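Hypothetical Membrane Spanning Protein (Bacillus cereus, PDB 2FB5) catalyses, as a diadenylate cyclase, the condensation of two ATP molecules into cyclic di-AMP and is required for efficient spore formation. Local coordinates at residues 58-62 and 201-205; 171-176 and 195-200. One frame throughout, in Å; residues are numbered along the deposited sequence.

Interaction 1 (58-62 and 201-205); sequences QTLAA and YTISL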
loop_
_atom_site.group_PDB
_atom_site.type_symbol
_atom_site.label_atom_id
_atom_site.label_comp_id
_atom_site.label_asym_id
_atom_site.label_seq_id
_atom_site.Cartn_x
_atom_site.Cartn_y
_atom_site.Cartn_z
ATOM N N GLN A 58 -17.253 -9.906 17.982
ATOM C CA GLN A 58 -17.733 -10.559 16.761
ATOM C C GLN A 58 -18.256 -9.529 15.752
ATOM O O GLN A 58 -17.950 -9.611 14.576
ATOM C CB GLN A 58 -18.775 -11.651 17.086
ATOM C CG GLN A 58 -19.390 -12.322 15.857
ATOM C CD GLN A 58 -19.234 -13.852 15.825
ATOM O OE1 GLN A 58 -19.436 -14.541 16.831
ATOM N NE2 GLN A 58 -18.886 -14.385 14.653
ATOM N N THR A 59 -19.013 -8.548 16.236
ATOM C CA THR A 59 -19.585 -7.506 15.393
ATOM C C THR A 59 -18.510 -6.620 14.775
ATOM O O THR A 59 -18.551 -6.333 13.577
ATOM C CB THR A 59 -20.583 -6.655 16.201
ATOM O OG1 THR A 59 -21.641 -7.517 16.644
ATOM C CG2 THR A 59 -21.164 -5.542 15.341
ATOM N N LEU A 60 -17.542 -6.200 15.586
ATOM C CA LEU A 60 -16.451 -5.336 15.116
ATOM C C LEU A 60 -15.596 -6.068 14.090
ATOM O O LEU A 60 -15.252 -5.509 13.045
ATOM C CB LEU A 60 -15.589 -4.905 16.300
ATOM C CG LEU A 60 -15.832 -3.565 17.026
ATOM C CD1 LEU A 60 -17.181 -2.937 16.778
ATOM C CD2 LEU A 60 -15.629 -3.775 18.527
ATOM N N ALA A 61 -15.249 -7.319 14.388
ATOM C CA ALA A 61 -14.405 -8.099 13.480
ATOM C C ALA A 61 -15.076 -8.308 12.121
ATOM O O ALA A 61 -14.422 -8.208 11.077
ATOM C CB ALA A 61 -14.040 -9.439 14.098
ATOM N N ALA A 62 -16.373 -8.620 12.139
ATOM C CA ALA A 62 -17.127 -8.816 10.901
ATOM C C ALA A 62 -17.165 -7.527 10.078
ATOM O O ALA A 62 -16.931 -7.557 8.874
ATOM C CB ALA A 62 -18.547 -9.308 11.203
ATOM N N TYR A 201 -16.905 -18.420 6.668
ATOM C CA TYR A 201 -16.771 -17.689 7.935
ATOM C C TYR A 201 -18.115 -17.171 8.413
ATOM O O TYR A 201 -18.834 -16.531 7.650
ATOM C CB TYR A 201 -15.847 -16.469 7.786
ATOM C CG TYR A 201 -14.449 -16.786 7.318
ATOM C CD1 TYR A 201 -13.445 -17.119 8.233
ATOM C CD2 TYR A 201 -14.129 -16.760 5.961
ATOM C CE1 TYR A 201 -12.151 -17.409 7.804
ATOM C CE2 TYR A 201 -12.847 -17.039 5.523
ATOM C CZ TYR A 201 -11.859 -17.364 6.447
ATOM O OH TYR A 201 -10.592 -17.658 6.002
ATOM N N THR A 202 -18.434 -17.422 9.680
ATOM C CA THR A 202 -19.643 -16.888 10.284
ATOM C C THR A 202 -19.436 -15.412 10.553
ATOM O O THR A 202 -18.371 -15.005 11.013
ATOM C CB THR A 202 -20.002 -17.642 11.591
ATOM O OG1 THR A 202 -20.125 -19.038 11.299
ATOM C CG2 THR A 202 -21.324 -17.155 12.172
ATOM N N ILE A 203 -20.437 -14.608 10.228
ATOM C CA ILE A 203 -20.416 -13.195 10.564
ATOM C C ILE A 203 -21.656 -12.836 11.369
ATOM O O ILE A 203 -22.706 -13.460 11.221
ATOM C CB ILE A 203 -20.317 -12.270 9.307
ATOM C CG1 ILE A 203 -21.335 -12.665 8.224
ATOM C CG2 ILE A 203 -18.903 -12.286 8.751
ATOM C CD1 ILE A 203 -21.375 -11.738 6.999
ATOM N N SER A 204 -21.524 -11.834 12.226
ATOM C CA SER A 204 -22.669 -11.299 12.951
ATOM C C SER A 204 -22.722 -9.794 12.737
ATOM O O SER A 204 -21.796 -9.082 13.114
ATOM C CB SER A 204 -22.560 -11.638 14.448
ATOM O OG SER A 204 -23.432 -10.840 15.243
ATOM N N LEU A 205 -23.794 -9.314 12.110
ATOM C CA LEU A 205 -24.008 -7.865 11.954
ATOM C C LEU A 205 -25.468 -7.414 12.097
ATOM O O LEU A 205 -26.253 -8.015 12.844
ATOM C CB LEU A 205 -23.403 -7.355 10.641
ATOM C CG LEU A 205 -23.257 -8.278 9.436
ATOM C CD1 LEU A 205 -24.451 -8.135 8.527
ATOM C CD2 LEU A 205 -21.976 -7.910 8.706
HETATM O O HOH W 1 -20.909 -6.641 12.343
#
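Where the C-terminal tail continues from 199-203, an edge strand of the chain's sheet, it runs against helix 47-70 of the N-terminal helical region, and Thr59 meets Ser204 there through backbone and water, with no direct hydrogen bond between the segments. The Thr59 CA points its hydrogen almost straight at Ser204 O, 3.5 Å away with an angle of 166° at the hydrogen. That same Ser204 O accepts a hydrogen bond from a water 2.7 Å away, which donates a second one to Thr59 O. Two donors of unequal strength thus share one carbonyl oxygen, and the water closes a small bridge between tail and helix. One turn on, the Ala62 methyl fills the angle between tail and helix: its CB lies 3.9 Å from Ile203 CG2 and 3.8 Å from Ser204 O. On the exposed side Gln58 extends over Ser204. With CG anti to the backbone N (chi1 176°), its aliphatic part presses on the serine, Gln58 CG to Ser204 CB being 3.5 Å, while NE2 hovers near Thr202 O without bonding to it. Thr59 OG1 is turned back into its own helix, hydrogen-bonded to Ala55 O. Ile203 pairs through its backbone with Thr192 on strand 192-196, Leu205 packs on Thr81 and Ile84 of helix 77-90, and Leu60 faces helix 4-35.

Interaction 2 (171-176 and 195-200); sequences AIGLSE and ALNGIL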
loop_
_atom_site.group_PDB
_atom_site.type_symbol
_atom_site.label_atom_id
_atom_site.label_comp_id
_atom_site.label_asym_id
_atom_site.label_seq_id
_atom_site.Cartn_x
_atom_site.Cartn_y
_atom_site.Cartn_z
ATOM N N ALA A 171 -21.596 -21.133 -2.386
ATOM C CA ALA A 171 -20.726 -20.068 -1.937
ATOM C C ALA A 171 -19.291 -20.572 -1.823
ATOM O O ALA A 171 -18.364 -19.970 -2.367
ATOM C CB ALA A 171 -21.207 -19.527 -0.601
ATOM N N ILE A 172 -19.120 -21.679 -1.104
ATOM C CA ILE A 172 -17.803 -22.271 -0.935
ATOM C C ILE A 172 -17.252 -22.627 -2.304
ATOM O O ILE A 172 -16.098 -22.319 -2.607
ATOM C CB ILE A 172 -17.831 -23.506 0.007
ATOM C CG1 ILE A 172 -18.271 -23.072 1.412
ATOM C CG2 ILE A 172 -16.458 -24.165 0.079
ATOM C CD1 ILE A 172 -18.580 -24.238 2.351
ATOM N N GLY A 173 -18.099 -23.225 -3.138
ATOM C CA GLY A 173 -17.697 -23.713 -4.462
ATOM C C GLY A 173 -17.176 -22.614 -5.370
ATOM O O GLY A 173 -16.153 -22.781 -6.030
ATOM N N LEU A 174 -17.872 -21.473 -5.399
ATOM C CA LEU A 174 -17.410 -20.350 -6.205
ATOM C C LEU A 174 -16.128 -19.743 -5.622
ATOM O O LEU A 174 -15.218 -19.341 -6.369
ATOM C CB LEU A 174 -18.502 -19.261 -6.355
ATOM C CG LEU A 174 -18.074 -18.140 -7.312
ATOM C CD1 LEU A 174 -17.808 -18.671 -8.744
ATOM C CD2 LEU A 174 -19.059 -16.949 -7.322
ATOM N N SER A 175 -16.046 -19.694 -4.295
ATOM C CA SER A 175 -14.884 -19.110 -3.631
ATOM C C SER A 175 -13.588 -19.907 -3.840
ATOM O O SER A 175 -12.492 -19.359 -3.636
ATOM C CB SER A 175 -15.153 -18.910 -2.135
ATOM O OG SER A 175 -15.022 -20.126 -1.419
ATOM N N GLU A 176 -13.726 -21.179 -4.229
ATOM C CA GLU A 176 -12.581 -22.067 -4.550
ATOM C C GLU A 176 -12.000 -21.793 -5.937
ATOM O O GLU A 176 -10.851 -22.129 -6.212
ATOM C CB GLU A 176 -12.992 -23.555 -4.480
ATOM C CG GLU A 176 -13.317 -24.100 -3.077
ATOM C CD GLU A 176 -14.029 -25.481 -3.076
ATOM O OE1 GLU A 176 -14.436 -25.986 -4.144
ATOM O OE2 GLU A 176 -14.196 -26.064 -1.986
ATOM N N ALA A 195 -18.157 -16.829 2.204
ATOM C CA ALA A 195 -17.094 -17.706 1.745
ATOM C C ALA A 195 -16.030 -16.892 1.033
ATOM O O ALA A 195 -16.336 -15.992 0.235
ATOM C CB ALA A 195 -17.636 -18.781 0.804
ATOM N N LEU A 196 -14.780 -17.230 1.318
ATOM C CA LEU A 196 -13.634 -16.605 0.680
ATOM C C LEU A 196 -12.520 -17.641 0.580
ATOM O O LEU A 196 -12.127 -18.248 1.578
ATOM C CB LEU A 196 -13.160 -15.383 1.466
ATOM C CG LEU A 196 -12.014 -14.585 0.826
ATOM C CD1 LEU A 196 -12.509 -13.785 -0.378
ATOM C CD2 LEU A 196 -11.377 -13.667 1.866
ATOM N N ASN A 197 -12.033 -17.854 -0.632
ATOM C CA ASN A 197 -10.940 -18.804 -0.872
ATOM C C ASN A 197 -11.177 -20.198 -0.265
ATOM O O ASN A 197 -10.286 -20.789 0.359
ATOM C CB ASN A 197 -9.582 -18.209 -0.424
ATOM C CG ASN A 197 -8.386 -19.079 -0.842
ATOM O OD1 ASN A 197 -8.372 -19.655 -1.935
ATOM N ND2 ASN A 197 -7.380 -19.173 0.035
ATOM N N GLY A 198 -12.387 -20.720 -0.436
ATOM C CA GLY A 198 -12.680 -22.094 -0.030
ATOM C C GLY A 198 -13.054 -22.258 1.432
ATOM O O GLY A 198 -13.314 -23.368 1.874
ATOM N N ILE A 199 -13.109 -21.152 2.176
ATOM C CA ILE A 199 -13.410 -21.204 3.604
ATOM C C ILE A 199 -14.673 -20.412 3.922
ATOM O O ILE A 199 -14.843 -19.295 3.434
ATOM C CB ILE A 199 -12.205 -20.708 4.459
ATOM C CG1 ILE A 199 -11.002 -21.638 4.240
ATOM C CG2 ILE A 199 -12.572 -20.660 5.960
ATOM C CD1 ILE A 199 -9.659 -21.039 4.629
ATOM N N LEU A 200 -15.551 -21.001 4.733
ATOM C CA LEU A 200 -16.777 -20.335 5.162
ATOM C C LEU A 200 -16.604 -19.718 6.547
ATOM O O LEU A 200 -16.205 -20.418 7.490
ATOM C CB LEU A 200 -17.932 -21.349 5.167
ATOM C CG LEU A 200 -19.358 -20.846 5.392
ATOM C CD1 LEU A 200 -19.858 -20.072 4.175
ATOM C CD2 LEU A 200 -20.270 -22.040 5.671
HETATM O O HOH W 2 -9.887 -19.198 -4.483
HETATM O O HOH W 3 -13.075 -25.530 0.392
#
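Ser175, in the last turn of helix 166-175, receives the tip of a beta hairpin: strands 192-196 and 199-203 are joined by a type I' turn from Leu196 to Ile199, and the helix lies against it within the nucleotide-binding domain of the DisA family. The close-packed part is the inner one. Ala195 CB sits over the helix backbone, 3.5 Å from Ala171 O, and touches the Ala171 methyl as well; two small side chains let strand and helix come this near. Beside them Ile172 reaches across Leu200 at about a right angle, with Ile172 CD1 4.1 Å from Leu200 CB, and its other branch, CG2, rests against Gly198 O. Ser175 supplies the polar link. Its chi1 of 79° places OG between the backbone N and the carbonyl carbon, where it donates a hydrogen bond to Ile172 O (2.7 Å), from 25° outside the carbonyl plane, and accepts one from Gly198 N (2.9 Å, 145° at the hydrogen). The hydroxyl is therefore gripped from both segments, and its rotation is fixed. The turn itself also comes close: the CB of Asn197 points away from the helix, while its CA lies 3.2 Å from Ser175 O in a CA-H...O contact, and Glu176 lays CG against the Gly198 CA.

On the solvent side, water mediates the polar contacts. The carboxylate of Glu176 goes on to a hydrogen bond with Thr155 OG1. A water here donates hydrogen bonds to Glu176 OE2 and to Gly198 O, the latter 2.6 Å away.

How the interactions relate
Strand 199-203 ties the two contacts together, for its start belongs to the hairpin of interaction 2 and its end runs into the tail of interaction 1. Their centres lie about 17 Å apart, and they touch where Tyr201 CE2 packs 4.2 Å from Leu196 O. Along the chain interaction 2 is nested within the loop that interaction 1 closes, so a local helix-hairpin contact sits inside a long-range one. The same edge of the sheet meets a helix of its own domain in interaction 2 and the N-terminal helical region in interaction 1: the former joins helix 166-175 to the hairpin, the latter helix 47-70 to the tail.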